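PDB 4EWT: peptidase, M20/M25/M40 family from Staphylococcus aureus, which probably hydrolyses the amide bond of N-acylated amino acids or related substrates, as a two-manganese amidohydrolase of the M20 family. Local coordinates for residues L190-K195 and D251-E256; T269-I274 and L291-D296; H203-A208 and N247-V252; G233-G238 and G257-L262; T183-F188 and P330-F335. One frame throughout, in Å; residues are numbered along the deposited sequence.

In the fold
Contacts 1 to 4 all lie in the smaller lobe of the chain, built on an antiparallel sheet with helices 208-226 and 264-285 on one face, while contact 5 joins that sheet to the loop before helix 335-341, near the manganese site. Strand 248-261 runs through contacts 3, 1 and 4 in turn, and strand 179-193 serves contacts 5 and 1. Contact 2 packs helix 264-285 on strand 288-295, its centre about 10 Å from that of contact 4. Centres of contacts 3 and 5 stand about 36 Å apart, one far out on the lobe, the other at its root. Contact 5 opens first along the chain and closes last, tying the lobe back to the metal-binding part.

Contact 1. Residues L190-K195 and D251-E256; sequences LKVQGK and DVVEIE
Strands 190-193 and 252-256 run antiparallel, their axes 4.8 Å apart at the closest and 163° between their directions. Leu-190 faces Ile-255 and Val-192 faces Val-253 as hydrogen-bonded pairs, each joined by two backbone bonds; Leu-190 N to Ile-255 O is 2.7 Å. Beyond the last pair, Gly-194 N still reaches Asp-251 O at 2.7 Å, but through a more bent bond, 138° at the hydrogen. The side chains of Leu-190, Val-192, Val-253 and Ile-255 share the face turned to helix 208-226, where CB of Val-192 meets CG2 of Val-253 at 3.9 Å. On the other face Lys-191 lies alongside Glu-254, both pointing the same way. The bend of Glu-254 at chi2 (-91°) lays its carboxylate along the lysine's aliphatic stem, with OE2 3.5 Å from CD of Lys-191, while NZ of Lys-191 stays 5.3 Å from OE2 of Glu-254, too far for a direct ion pair. CG2 of Val-252 fills in beside that stem, 3.6 Å from CG of Lys-191. Strand 288-295 flanks 190-193 on its other edge, and the two-sided pattern, apolar toward helix 208-226 and mostly polar on the reverse, is that of an antiparallel sheet in a two-layer alpha/beta sandwich.

Contact 2. Residues T269-I274 and L291-D296; sequences TIEKEI and LEYNDD
Helix 269-274 and strand 291-295 run almost exactly antiparallel, 178° between their directions, with axes 10.8 Å apart at the closest; side chains bridge the gap. Tyr-293 carries the contact. Its CG lies opposite the backbone N (chi1 -162°), which sends the ring across to the helix, where Glu-271 lies over one face. CG of Glu-271 sits 3.6 Å from the centroid of the Tyr-293 ring as a CH-pi contact, and the carboxylate beyond it stacks nearly flat on the ring, the two planes 12° apart. The glutamate chain, extended beyond CG, keeps the acid over the CD2-CE2 side instead of curling back to the helix. Ile-274 comes in at the edge of the ring, its CD1 4.1 Å from CE1 of Tyr-293, and its CG2 also touches CD2 of Leu-291 at 4.4 Å. Two waters tie the acid to the strand: one donates to OE1 of Glu-271 and OD1 of Asp-295, the other to O of Tyr-293 and, at a longer 3.3 Å, to OE2 of Glu-271. The nearby negative charges of Glu-271 and Asp-295 are probably eased by lysines of the same helix, since Glu-271 pairs with Lys-275 and Asp-295 with Lys-267. Ile-270, Ile-274 and Tyr-293 all reach Val-259 of strand 248-261, and Tyr-293 also touches Ala-186 of strand 179-193, the strand next to 288-295.

Contact 3. Residues H203-A208 and N247-V252; sequences HMANDA and NVIKDV
Ala-205 is the first residue of 203-208 to touch 247-252: its CB packs on the branched side chain of Ile-249, 3.8 Å from CG2. CD1 of Ile-249 is equally near, so the methyl of Ala-205 rests between two of the isoleucine's branches. Asn-206 passes alongside with its side chain turned away, and its backbone pairs with Lys-195, in the loop after strand 179-193. Asp-207 follows, with CA 3.7 Å from CG2 of Ile-249. The aspartate side chain crosses that of the isoleucine at about a right angle, and its CB and CG pass over the same methyl. A chi1 of -163° swings the carboxylate clear of its own backbone N and lets it look two ways. OD1 of Asp-207 takes a hydrogen bond from a water, 2.7 Å away, that in turn accepts from N of Lys-250; it also caps the start of helix 208-226 as N-cap, accepting from Val-210 N and, weakly, Ile-209 N. OD2 forms a salt bridge with Arg-225 of the third subunit. Ala-208 opens the helix and makes the direct backbone link, its N donating to O of Lys-250 over 3.0 Å at 162°. Its CB packs against the backbone there, 3.4 Å from O of Lys-250 and 3.7 Å from N of Val-252. The carboxylate of Asp-207 therefore serves the helix start, a water bridge to the backbone of Lys-250 and the arginine of the third subunit at once, and these donors would probably keep it ionised, while CG2 of Ile-249 packs against the aspartate's CA and CB.

Contact 4. Residues G233-G238 and G257-L262; sequences GVVTIG and GDVRGL
A long beta hairpin, strands 233-242 and 248-261, forms this contact where its two arms are deeply buried, 176° between their directions and 4.6 Å between their axes at the closest. Val-234 pairs with Arg-260 and Thr-236 with Asp-258 as hydrogen-bonded pairs. The straightest of the four bonds runs from Thr-236 N to Asp-258 O, 2.9 Å at 175°. Gly-233 CA comes within 3.1 Å of Arg-260 O, a CA-H...O contact just past the last bonded pair. Val-235 and Val-259 face each other across a non-hydrogen-bonded pair, CG2 to CG2 4.4 Å, and turn to helices 208-226 and 264-285, so the hairpin supplies part of the apolar floor on which both helices lie. Its reverse face carries Val-234, Thr-236, Asp-258 and Arg-260. There Arg-260 runs alongside Val-234, its CB 3.9 Å from CG2 of the valine, before the chain bends at chi2 (-88°) and brings the guanidinium back over its own strand. NE and NH2 of Arg-260 both reach OD2 of Asp-258 at 3.1 Å, a salt bridge made of two weak, bent hydrogen bonds. OD1 of the same aspartate lies 3.8 Å from CB of Thr-236, whose OG1 is hydrogen-bonded to Arg-225 of the fourth subunit. Asn-247 of the second subunit packs on Asp-258 and receives a weak bond from Arg-260.

Contact 5. Residues T183-F188 and P330-F335; sequences TGRAFF and PPSEDF
Thr-183 and Ser-332 form the heart of the contact, with Pro-330 beside them. OG1 of Thr-183 donates to O of Pro-330 over 2.9 Å, approaching 35° out of the carbonyl plane. That hydroxyl sits between the backbone N and the carbonyl carbon (chi1 61°), which turns it to the proline while CG2 packs by the same oxygen. O of Thr-183 faces Ser-332, 3.3 Å from its CB, with a CA-H...O contact from the serine CA. Ser-332 then lifts its hydroxyl over the flat guanidinium of Arg-185: OG of Ser-332 stands 3.2 Å above the plane, over its centre, and 3.2 Å from CZ of Arg-185. Lying above the face, the oxygen takes no hydrogen bond from NH1, yet its partial negative charge probably suits the cation below. A water lies between the two backbones, 3.0 Å from O of Thr-183, and accepts from N of Glu-333, also at 3.0 Å. Further out, Arg-185 is held by a salt bridge to Asp-296 and a cation-pi contact with Tyr-297, which probably help to set the plane that Ser-332 covers. Glu-333 accepts from N of Phe-335 through OE2, 3.1 Å away, capping the turn into helix 335-341, and pairs with Arg-76. Thr-183 and Pro-330 also both touch Phe-230 of the fourth subunit. With the side chain of Pro-331 about 6 Å from a manganese ion, this is the junction between the two lobes at the edge of the metal site, as in the two-domain M20 peptidases.

Contact 1. Residues L190-K195 and D251-E256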
# COMPACT_ATOMS: atom_id res chain seq x y z
N LEU A 190 -13.56 3.29 13.29
CA LEU A 190 -13.50 1.94 12.75
C LEU A 190 -12.71 1.07 13.69
O LEU A 190 -11.55 1.37 14.03
CB LEU A 190 -12.86 1.94 11.35
CG LEU A 190 -12.52 0.58 10.73
CD1 LEU A 190 -13.77 -0.27 10.39
CD2 LEU A 190 -11.68 0.81 9.50
N LYS A 191 -13.33 -0.01 14.13
CA LYS A 191 -12.62 -0.98 14.91
C LYS A 191 -12.25 -2.12 13.99
O LYS A 191 -13.10 -2.64 13.28
CB LYS A 191 -13.46 -1.46 16.11
CG LYS A 191 -12.78 -2.60 16.87
CD LYS A 191 -13.40 -2.83 18.24
CE LYS A 191 -14.73 -3.53 18.13
NZ LYS A 191 -15.14 -4.14 19.45
N VAL A 192 -10.97 -2.47 13.98
CA VAL A 192 -10.46 -3.58 13.17
C VAL A 192 -10.03 -4.66 14.16
O VAL A 192 -9.05 -4.49 14.90
CB VAL A 192 -9.27 -3.16 12.26
CG1 VAL A 192 -8.77 -4.33 11.42
CG2 VAL A 192 -9.65 -1.97 11.31
N GLN A 193 -10.80 -5.75 14.20
CA GLN A 193 -10.52 -6.85 15.11
C GLN A 193 -9.91 -8.01 14.34
O GLN A 193 -10.55 -8.61 13.48
CB GLN A 193 -11.83 -7.27 15.81
CG GLN A 193 -11.75 -8.55 16.66
CD GLN A 193 -11.03 -8.35 17.97
OE1 GLN A 193 -9.98 -8.96 18.22
NE2 GLN A 193 -11.59 -7.49 18.84
N GLY A 194 -8.64 -8.30 14.64
CA GLY A 194 -7.97 -9.51 14.17
C GLY A 194 -7.91 -10.51 15.32
O GLY A 194 -8.88 -10.70 16.05
N LYS A 195 -6.76 -11.13 15.49
CA LYS A 195 -6.53 -12.10 16.54
C LYS A 195 -5.09 -11.92 17.02
O LYS A 195 -4.15 -12.02 16.23
CB LYS A 195 -6.76 -13.52 16.00
CG LYS A 195 -6.33 -14.61 16.98
CD LYS A 195 -6.33 -15.98 16.31
CE LYS A 195 -7.51 -16.80 16.75
NZ LYS A 195 -7.25 -17.43 18.07
N ASP A 251 -4.11 -7.42 18.47
CA ASP A 251 -5.42 -8.06 18.23
C ASP A 251 -6.48 -7.13 17.66
O ASP A 251 -7.39 -7.57 16.95
CB ASP A 251 -5.95 -8.72 19.51
CG ASP A 251 -6.31 -7.72 20.60
OD1 ASP A 251 -5.63 -6.66 20.71
OD2 ASP A 251 -7.27 -7.98 21.36
N VAL A 252 -6.37 -5.84 17.98
CA VAL A 252 -7.36 -4.85 17.62
C VAL A 252 -6.69 -3.48 17.44
O VAL A 252 -5.79 -3.12 18.20
CB VAL A 252 -8.53 -4.79 18.63
CG1 VAL A 252 -8.04 -4.47 20.02
CG2 VAL A 252 -9.60 -3.78 18.20
N VAL A 253 -7.08 -2.75 16.39
CA VAL A 253 -6.74 -1.34 16.28
C VAL A 253 -8.01 -0.49 16.18
O VAL A 253 -9.04 -0.92 15.64
CB VAL A 253 -5.70 -1.00 15.14
CG1 VAL A 253 -4.44 -1.88 15.21
CG2 VAL A 253 -6.30 -1.09 13.78
N GLU A 254 -8.00 0.69 16.75
CA GLU A 254 -9.09 1.63 16.60
C GLU A 254 -8.67 2.80 15.78
O GLU A 254 -7.76 3.48 16.08
CB GLU A 254 -9.61 2.17 17.91
CG GLU A 254 -9.95 1.19 18.88
CD GLU A 254 -11.34 0.75 18.84
OE1 GLU A 254 -12.12 1.22 18.01
OE2 GLU A 254 -11.65 -0.12 19.63
N ILE A 255 -9.41 3.00 14.73
CA ILE A 255 -9.15 4.09 13.81
C ILE A 255 -10.26 5.13 13.93
O ILE A 255 -11.44 4.78 13.98
CB ILE A 255 -9.02 3.57 12.36
CG1 ILE A 255 -7.63 2.94 12.15
CG2 ILE A 255 -9.32 4.70 11.35
CD1 ILE A 255 -7.62 1.85 11.06
N GLU A 256 -9.87 6.40 14.01
CA GLU A 256 -10.85 7.47 13.97
C GLU A 256 -10.49 8.44 12.86
O GLU A 256 -9.32 8.81 12.68
CB GLU A 256 -10.94 8.18 15.31
CG GLU A 256 -11.52 7.32 16.43
CD GLU A 256 -11.63 8.07 17.74
OE1 GLU A 256 -11.06 9.18 17.84
OE2 GLU A 256 -12.28 7.56 18.69

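Contact 2. Residues T269-I274 and L291-D296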
# COMPACT_ATOMS: atom_id res chain seq x y z
N THR A 269 -20.92 10.07 -1.68
CA THR A 269 -19.90 9.24 -2.33
C THR A 269 -18.78 8.77 -1.37
O THR A 269 -18.42 7.59 -1.38
CB THR A 269 -19.28 9.99 -3.51
OG1 THR A 269 -20.28 10.15 -4.52
CG2 THR A 269 -18.07 9.24 -4.09
N ILE A 270 -18.26 9.68 -0.55
CA ILE A 270 -17.19 9.35 0.40
C ILE A 270 -17.64 8.30 1.41
O ILE A 270 -16.93 7.36 1.73
CB ILE A 270 -16.65 10.62 1.14
CG1 ILE A 270 -15.87 11.52 0.18
CG2 ILE A 270 -15.72 10.23 2.30
CD1 ILE A 270 -15.43 12.89 0.77
N GLU A 271 -18.86 8.46 1.89
CA GLU A 271 -19.39 7.54 2.87
C GLU A 271 -19.58 6.16 2.24
O GLU A 271 -19.29 5.15 2.87
CB GLU A 271 -20.73 8.06 3.40
CG GLU A 271 -21.37 7.09 4.36
CD GLU A 271 -22.65 7.61 4.98
OE1 GLU A 271 -23.04 8.78 4.74
OE2 GLU A 271 -23.26 6.83 5.73
N LYS A 272 -20.08 6.13 1.00
CA LYS A 272 -20.26 4.89 0.27
C LYS A 272 -18.93 4.17 0.04
O LYS A 272 -18.82 2.96 0.23
CB LYS A 272 -20.98 5.15 -1.06
CG LYS A 272 -21.03 3.95 -2.02
CD LYS A 272 -21.78 4.30 -3.32
CE LYS A 272 -21.53 3.22 -4.38
NZ LYS A 272 -22.35 3.44 -5.62
N GLU A 273 -17.91 4.93 -0.38
CA GLU A 273 -16.60 4.36 -0.68
C GLU A 273 -15.79 3.91 0.54
O GLU A 273 -15.05 2.93 0.47
CB GLU A 273 -15.80 5.30 -1.63
CG GLU A 273 -16.48 5.45 -3.02
CD GLU A 273 -16.70 4.10 -3.74
OE1 GLU A 273 -15.91 3.17 -3.50
OE2 GLU A 273 -17.66 3.96 -4.55
N ILE A 274 -15.95 4.61 1.67
CA ILE A 274 -15.29 4.22 2.92
C ILE A 274 -15.96 2.97 3.46
O ILE A 274 -15.29 2.07 3.96
CB ILE A 274 -15.35 5.36 3.98
CG1 ILE A 274 -14.36 6.46 3.61
CG2 ILE A 274 -15.08 4.82 5.44
CD1 ILE A 274 -14.43 7.70 4.50
N LEU A 291 -17.70 -0.39 11.89
CA LEU A 291 -17.74 0.99 11.43
C LEU A 291 -18.95 1.71 12.01
O LEU A 291 -20.09 1.24 11.90
CB LEU A 291 -17.76 1.02 9.91
CG LEU A 291 -17.60 2.37 9.19
CD1 LEU A 291 -16.28 3.01 9.51
CD2 LEU A 291 -17.74 2.16 7.68
N GLU A 292 -18.68 2.84 12.66
CA GLU A 292 -19.70 3.78 13.10
C GLU A 292 -19.45 5.03 12.25
O GLU A 292 -18.37 5.60 12.28
CB GLU A 292 -19.53 4.12 14.59
CG GLU A 292 -19.64 2.92 15.54
CD GLU A 292 -19.16 3.24 16.97
OE1 GLU A 292 -18.35 2.45 17.51
OE2 GLU A 292 -19.58 4.28 17.54
N TYR A 293 -20.43 5.42 11.46
CA TYR A 293 -20.26 6.52 10.53
C TYR A 293 -21.33 7.57 10.84
O TYR A 293 -22.53 7.33 10.65
CB TYR A 293 -20.36 6.00 9.08
CG TYR A 293 -19.77 6.96 8.07
CD1 TYR A 293 -18.51 6.75 7.53
CD2 TYR A 293 -20.48 8.10 7.66
CE1 TYR A 293 -17.96 7.64 6.61
CE2 TYR A 293 -19.93 9.00 6.74
CZ TYR A 293 -18.68 8.76 6.22
OH TYR A 293 -18.15 9.63 5.31
N ASN A 294 -20.89 8.72 11.35
CA ASN A 294 -21.80 9.73 11.89
C ASN A 294 -21.75 10.99 11.06
O ASN A 294 -20.73 11.71 11.06
CB ASN A 294 -21.43 10.07 13.34
CG ASN A 294 -21.61 8.89 14.29
OD1 ASN A 294 -22.53 8.08 14.16
ND2 ASN A 294 -20.73 8.80 15.28
N ASP A 295 -22.82 11.24 10.32
CA ASP A 295 -22.95 12.50 9.59
C ASP A 295 -22.95 13.67 10.57
O ASP A 295 -23.40 13.56 11.72
CB ASP A 295 -24.23 12.53 8.75
CG ASP A 295 -24.09 13.42 7.53
OD1 ASP A 295 -22.95 13.62 7.08
OD2 ASP A 295 -25.12 13.91 7.00
N ASP A 296 -22.45 14.79 10.10
CA ASP A 296 -22.35 15.96 10.94
C ASP A 296 -22.72 17.10 9.99
O ASP A 296 -23.36 16.85 8.98
CB ASP A 296 -20.90 16.10 11.40
CG ASP A 296 -20.74 17.15 12.42
OD1 ASP A 296 -21.38 17.03 13.50
OD2 ASP A 296 -19.99 18.10 12.14
O HOH W 1 -22.30 11.44 5.31
O HOH W 2 -24.32 7.94 8.61

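Contact 3. Residues H203-A208 and N247-V252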
# COMPACT_ATOMS: atom_id res chain seq x y z
N HIS A 203 1.62 -16.86 11.87
CA HIS A 203 0.66 -17.74 11.17
C HIS A 203 -0.51 -18.16 12.04
O HIS A 203 -1.56 -18.52 11.53
CB HIS A 203 1.38 -18.99 10.67
CG HIS A 203 2.06 -19.76 11.76
ND1 HIS A 203 1.77 -21.08 12.04
CD2 HIS A 203 3.00 -19.38 12.66
CE1 HIS A 203 2.53 -21.49 13.04
NE2 HIS A 203 3.28 -20.47 13.44
N MET A 204 -0.32 -18.09 13.34
CA MET A 204 -1.32 -18.39 14.35
C MET A 204 -2.14 -17.16 14.69
O MET A 204 -3.06 -17.23 15.41
CB MET A 204 -0.66 -18.82 15.66
CG MET A 204 -0.14 -20.21 15.83
SD MET A 204 -0.68 -21.28 14.59
CE MET A 204 -2.16 -21.96 15.32
N ALA A 205 -1.74 -16.01 14.21
CA ALA A 205 -2.44 -14.79 14.59
C ALA A 205 -3.05 -14.11 13.36
O ALA A 205 -2.88 -14.59 12.22
CB ALA A 205 -1.49 -13.86 15.35
N ASN A 206 -3.77 -13.01 13.58
CA ASN A 206 -4.26 -12.16 12.48
C ASN A 206 -4.00 -10.70 12.85
O ASN A 206 -4.70 -10.11 13.66
CB ASN A 206 -5.75 -12.40 12.21
CG ASN A 206 -6.21 -11.82 10.88
OD1 ASN A 206 -7.41 -11.77 10.62
ND2 ASN A 206 -5.28 -11.40 10.04
N ASP A 207 -2.98 -10.15 12.22
CA ASP A 207 -2.37 -8.88 12.62
C ASP A 207 -3.30 -7.69 12.33
O ASP A 207 -3.53 -7.35 11.19
CB ASP A 207 -1.04 -8.79 11.85
CG ASP A 207 -0.08 -7.78 12.42
OD1 ASP A 207 -0.53 -6.74 12.97
OD2 ASP A 207 1.15 -8.02 12.28
N ALA A 208 -3.85 -7.07 13.37
CA ALA A 208 -4.70 -5.91 13.16
C ALA A 208 -3.93 -4.67 12.68
O ALA A 208 -4.48 -3.82 12.00
CB ALA A 208 -5.52 -5.59 14.39
N ASN A 247 6.37 -7.59 21.24
CA ASN A 247 6.45 -8.96 20.76
C ASN A 247 5.13 -9.71 20.87
O ASN A 247 5.10 -10.94 21.02
CB ASN A 247 7.38 -9.65 21.73
CG ASN A 247 7.14 -9.19 23.13
OD1 ASN A 247 6.22 -8.39 23.37
ND2 ASN A 247 7.98 -9.64 24.06
N VAL A 248 4.04 -8.96 20.84
CA VAL A 248 2.71 -9.54 20.80
C VAL A 248 2.09 -8.99 19.52
O VAL A 248 2.12 -7.78 19.29
CB VAL A 248 1.87 -9.12 22.04
CG1 VAL A 248 0.41 -9.56 21.92
CG2 VAL A 248 2.49 -9.69 23.33
N ILE A 249 1.60 -9.88 18.66
CA ILE A 249 0.84 -9.45 17.49
C ILE A 249 -0.48 -8.82 17.94
O ILE A 249 -1.25 -9.43 18.68
CB ILE A 249 0.61 -10.61 16.50
CG1 ILE A 249 1.92 -10.96 15.79
CG2 ILE A 249 -0.47 -10.23 15.45
CD1 ILE A 249 2.01 -12.39 15.34
N LYS A 250 -0.71 -7.59 17.50
CA LYS A 250 -1.81 -6.77 18.00
C LYS A 250 -3.19 -7.24 17.52
O LYS A 250 -3.42 -7.44 16.32
CB LYS A 250 -1.54 -5.29 17.66
CG LYS A 250 -2.57 -4.29 18.17
CD LYS A 250 -2.33 -3.93 19.63
CE LYS A 250 -3.56 -3.30 20.27
NZ LYS A 250 -3.41 -3.13 21.74
N ASP A 251 -4.11 -7.42 18.47
CA ASP A 251 -5.42 -8.06 18.23
C ASP A 251 -6.48 -7.13 17.66
O ASP A 251 -7.39 -7.57 16.95
CB ASP A 251 -5.95 -8.72 19.51
CG ASP A 251 -6.31 -7.72 20.60
OD1 ASP A 251 -5.63 -6.66 20.71
OD2 ASP A 251 -7.27 -7.98 21.36
N VAL A 252 -6.37 -5.84 17.98
CA VAL A 252 -7.36 -4.85 17.62
C VAL A 252 -6.69 -3.48 17.44
O VAL A 252 -5.79 -3.12 18.20
CB VAL A 252 -8.53 -4.79 18.63
CG1 VAL A 252 -8.04 -4.47 20.02
CG2 VAL A 252 -9.60 -3.78 18.20
O HOH W 3 0.90 -6.52 15.25

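Contact 4. Residues G233-G238 and G257-L262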
# COMPACT_ATOMS: atom_id res chain seq x y z
N GLY A 233 -13.17 17.10 -1.58
CA GLY A 233 -13.34 16.09 -0.54
C GLY A 233 -12.06 15.89 0.25
O GLY A 233 -10.96 16.10 -0.28
N VAL A 234 -12.20 15.50 1.52
CA VAL A 234 -11.05 15.24 2.38
C VAL A 234 -11.38 14.03 3.23
O VAL A 234 -12.49 13.95 3.79
CB VAL A 234 -10.75 16.39 3.39
CG1 VAL A 234 -9.33 16.23 4.02
CG2 VAL A 234 -10.87 17.73 2.76
N VAL A 235 -10.43 13.11 3.32
CA VAL A 235 -10.55 11.96 4.21
C VAL A 235 -9.27 11.90 5.00
O VAL A 235 -8.18 11.62 4.44
CB VAL A 235 -10.82 10.63 3.44
CG1 VAL A 235 -10.94 9.48 4.40
CG2 VAL A 235 -12.12 10.75 2.61
N THR A 236 -9.38 12.24 6.28
CA THR A 236 -8.24 12.23 7.21
C THR A 236 -8.40 11.15 8.29
O THR A 236 -9.47 11.06 8.92
CB THR A 236 -8.04 13.60 7.87
OG1 THR A 236 -7.47 14.51 6.93
CG2 THR A 236 -7.08 13.51 9.07
N ILE A 237 -7.37 10.32 8.49
CA ILE A 237 -7.31 9.45 9.65
C ILE A 237 -6.46 10.17 10.67
O ILE A 237 -5.24 10.19 10.55
CB ILE A 237 -6.69 8.06 9.39
CG1 ILE A 237 -7.48 7.27 8.34
CG2 ILE A 237 -6.62 7.25 10.69
CD1 ILE A 237 -8.97 7.05 8.72
N GLY A 238 -7.11 10.77 11.67
CA GLY A 238 -6.41 11.50 12.71
C GLY A 238 -5.99 10.65 13.89
O GLY A 238 -5.14 11.07 14.68
N GLY A 257 -11.51 8.86 12.12
CA GLY A 257 -11.30 9.81 11.03
C GLY A 257 -12.38 10.85 10.84
O GLY A 257 -13.46 10.79 11.45
N ASP A 258 -12.08 11.81 9.98
CA ASP A 258 -13.08 12.78 9.59
C ASP A 258 -13.03 13.09 8.11
O ASP A 258 -12.01 12.88 7.44
CB ASP A 258 -13.07 14.03 10.47
CG ASP A 258 -12.11 15.06 10.00
OD1 ASP A 258 -10.89 14.81 10.09
OD2 ASP A 258 -12.57 16.14 9.54
N VAL A 259 -14.16 13.58 7.65
CA VAL A 259 -14.52 13.63 6.25
C VAL A 259 -15.09 15.02 6.00
O VAL A 259 -15.88 15.53 6.80
CB VAL A 259 -15.61 12.56 5.95
CG1 VAL A 259 -16.38 12.89 4.69
CG2 VAL A 259 -14.98 11.13 5.89
N ARG A 260 -14.65 15.64 4.91
CA ARG A 260 -15.27 16.86 4.42
C ARG A 260 -15.66 16.65 2.97
O ARG A 260 -14.90 16.06 2.19
CB ARG A 260 -14.33 18.06 4.47
CG ARG A 260 -13.49 18.20 5.69
CD ARG A 260 -14.15 18.96 6.81
NE ARG A 260 -13.34 18.75 8.00
CZ ARG A 260 -13.35 19.50 9.09
NH1 ARG A 260 -14.14 20.56 9.17
NH2 ARG A 260 -12.55 19.19 10.10
N GLY A 261 -16.83 17.17 2.61
CA GLY A 261 -17.26 17.21 1.22
C GLY A 261 -17.93 18.55 1.00
O GLY A 261 -18.74 18.98 1.82
N LEU A 262 -17.59 19.22 -0.10
CA LEU A 262 -18.16 20.54 -0.37
C LEU A 262 -19.63 20.46 -0.82
O LEU A 262 -20.39 21.42 -0.64
CB LEU A 262 -17.29 21.30 -1.39
CG LEU A 262 -17.76 22.70 -1.85
CD1 LEU A 262 -17.81 23.67 -0.67
CD2 LEU A 262 -16.86 23.22 -2.98

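Contact 5. Residues T183-F188 and P330-F335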
# COMPACT_ATOMS: atom_id res chain seq x y z
N THR A 183 -17.76 23.38 3.35
CA THR A 183 -17.84 21.93 3.28
C THR A 183 -18.72 21.39 4.39
O THR A 183 -18.81 21.98 5.45
CB THR A 183 -16.44 21.26 3.42
OG1 THR A 183 -15.87 21.59 4.69
CG2 THR A 183 -15.50 21.71 2.33
N GLY A 184 -19.37 20.26 4.12
CA GLY A 184 -20.02 19.50 5.17
C GLY A 184 -19.04 18.52 5.77
O GLY A 184 -17.94 18.32 5.24
N ARG A 185 -19.45 17.88 6.85
CA ARG A 185 -18.52 17.13 7.66
C ARG A 185 -19.16 15.83 8.13
O ARG A 185 -20.37 15.80 8.46
CB ARG A 185 -18.08 17.98 8.85
CG ARG A 185 -17.05 17.33 9.76
CD ARG A 185 -16.46 18.38 10.69
NE ARG A 185 -17.47 18.91 11.58
CZ ARG A 185 -17.35 20.02 12.30
NH1 ARG A 185 -16.24 20.75 12.25
NH2 ARG A 185 -18.35 20.41 13.07
N ALA A 186 -18.36 14.76 8.15
CA ALA A 186 -18.77 13.52 8.81
C ALA A 186 -17.62 12.99 9.65
O ALA A 186 -16.47 13.37 9.42
CB ALA A 186 -19.25 12.49 7.79
N PHE A 187 -17.93 12.12 10.61
CA PHE A 187 -16.95 11.48 11.47
C PHE A 187 -17.16 9.98 11.48
O PHE A 187 -18.30 9.51 11.46
CB PHE A 187 -17.10 11.99 12.91
CG PHE A 187 -16.86 13.46 13.05
CD1 PHE A 187 -15.59 13.99 12.83
CD2 PHE A 187 -17.90 14.31 13.40
CE1 PHE A 187 -15.36 15.36 12.96
CE2 PHE A 187 -17.69 15.69 13.53
CZ PHE A 187 -16.42 16.21 13.32
N PHE A 188 -16.08 9.23 11.57
CA PHE A 188 -16.19 7.78 11.70
C PHE A 188 -15.18 7.18 12.67
O PHE A 188 -14.08 7.71 12.86
CB PHE A 188 -16.11 7.09 10.32
CG PHE A 188 -14.80 7.29 9.60
CD1 PHE A 188 -13.82 6.31 9.64
CD2 PHE A 188 -14.58 8.43 8.84
CE1 PHE A 188 -12.60 6.48 8.95
CE2 PHE A 188 -13.36 8.63 8.13
CZ PHE A 188 -12.38 7.66 8.19
N PRO A 330 -12.71 26.26 3.35
CA PRO A 330 -12.47 24.93 3.93
C PRO A 330 -13.28 24.52 5.17
O PRO A 330 -13.69 23.35 5.25
CB PRO A 330 -10.96 24.92 4.21
CG PRO A 330 -10.39 26.02 3.34
CD PRO A 330 -11.47 27.07 3.36
N PRO A 331 -13.51 25.44 6.14
CA PRO A 331 -14.14 24.94 7.37
C PRO A 331 -15.64 24.65 7.24
O PRO A 331 -16.30 25.15 6.33
CB PRO A 331 -13.90 26.08 8.37
CG PRO A 331 -13.78 27.28 7.55
CD PRO A 331 -13.17 26.87 6.24
N SER A 332 -16.17 23.84 8.15
CA SER A 332 -17.59 23.59 8.18
C SER A 332 -18.22 24.64 9.10
O SER A 332 -17.52 25.26 9.91
CB SER A 332 -17.92 22.16 8.62
OG SER A 332 -18.22 22.13 10.01
N GLU A 333 -19.52 24.85 8.94
CA GLU A 333 -20.20 25.95 9.58
C GLU A 333 -21.64 25.50 9.80
O GLU A 333 -22.29 25.00 8.87
CB GLU A 333 -20.12 27.18 8.65
CG GLU A 333 -21.07 28.31 8.95
CD GLU A 333 -20.87 28.93 10.30
OE1 GLU A 333 -19.73 29.36 10.59
OE2 GLU A 333 -21.85 28.97 11.08
N ASP A 334 -22.15 25.64 11.03
CA ASP A 334 -23.51 25.16 11.29
C ASP A 334 -24.64 26.07 10.80
O ASP A 334 -25.81 25.69 10.82
CB ASP A 334 -23.69 24.63 12.73
CG ASP A 334 -24.29 25.64 13.68
OD1 ASP A 334 -24.30 26.86 13.39
OD2 ASP A 334 -24.75 25.20 14.76
N PHE A 335 -24.27 27.25 10.29
CA PHE A 335 -25.20 28.06 9.50
C PHE A 335 -25.82 27.23 8.39
O PHE A 335 -26.92 27.52 7.92
CB PHE A 335 -24.48 29.28 8.90
CG PHE A 335 -25.41 30.24 8.20
CD1 PHE A 335 -25.99 31.29 8.90
CD2 PHE A 335 -25.68 30.10 6.83
CE1 PHE A 335 -26.84 32.18 8.27
CE2 PHE A 335 -26.53 30.99 6.19
CZ PHE A 335 -27.12 32.04 6.91
O HOH W 4 -20.90 23.78 6.55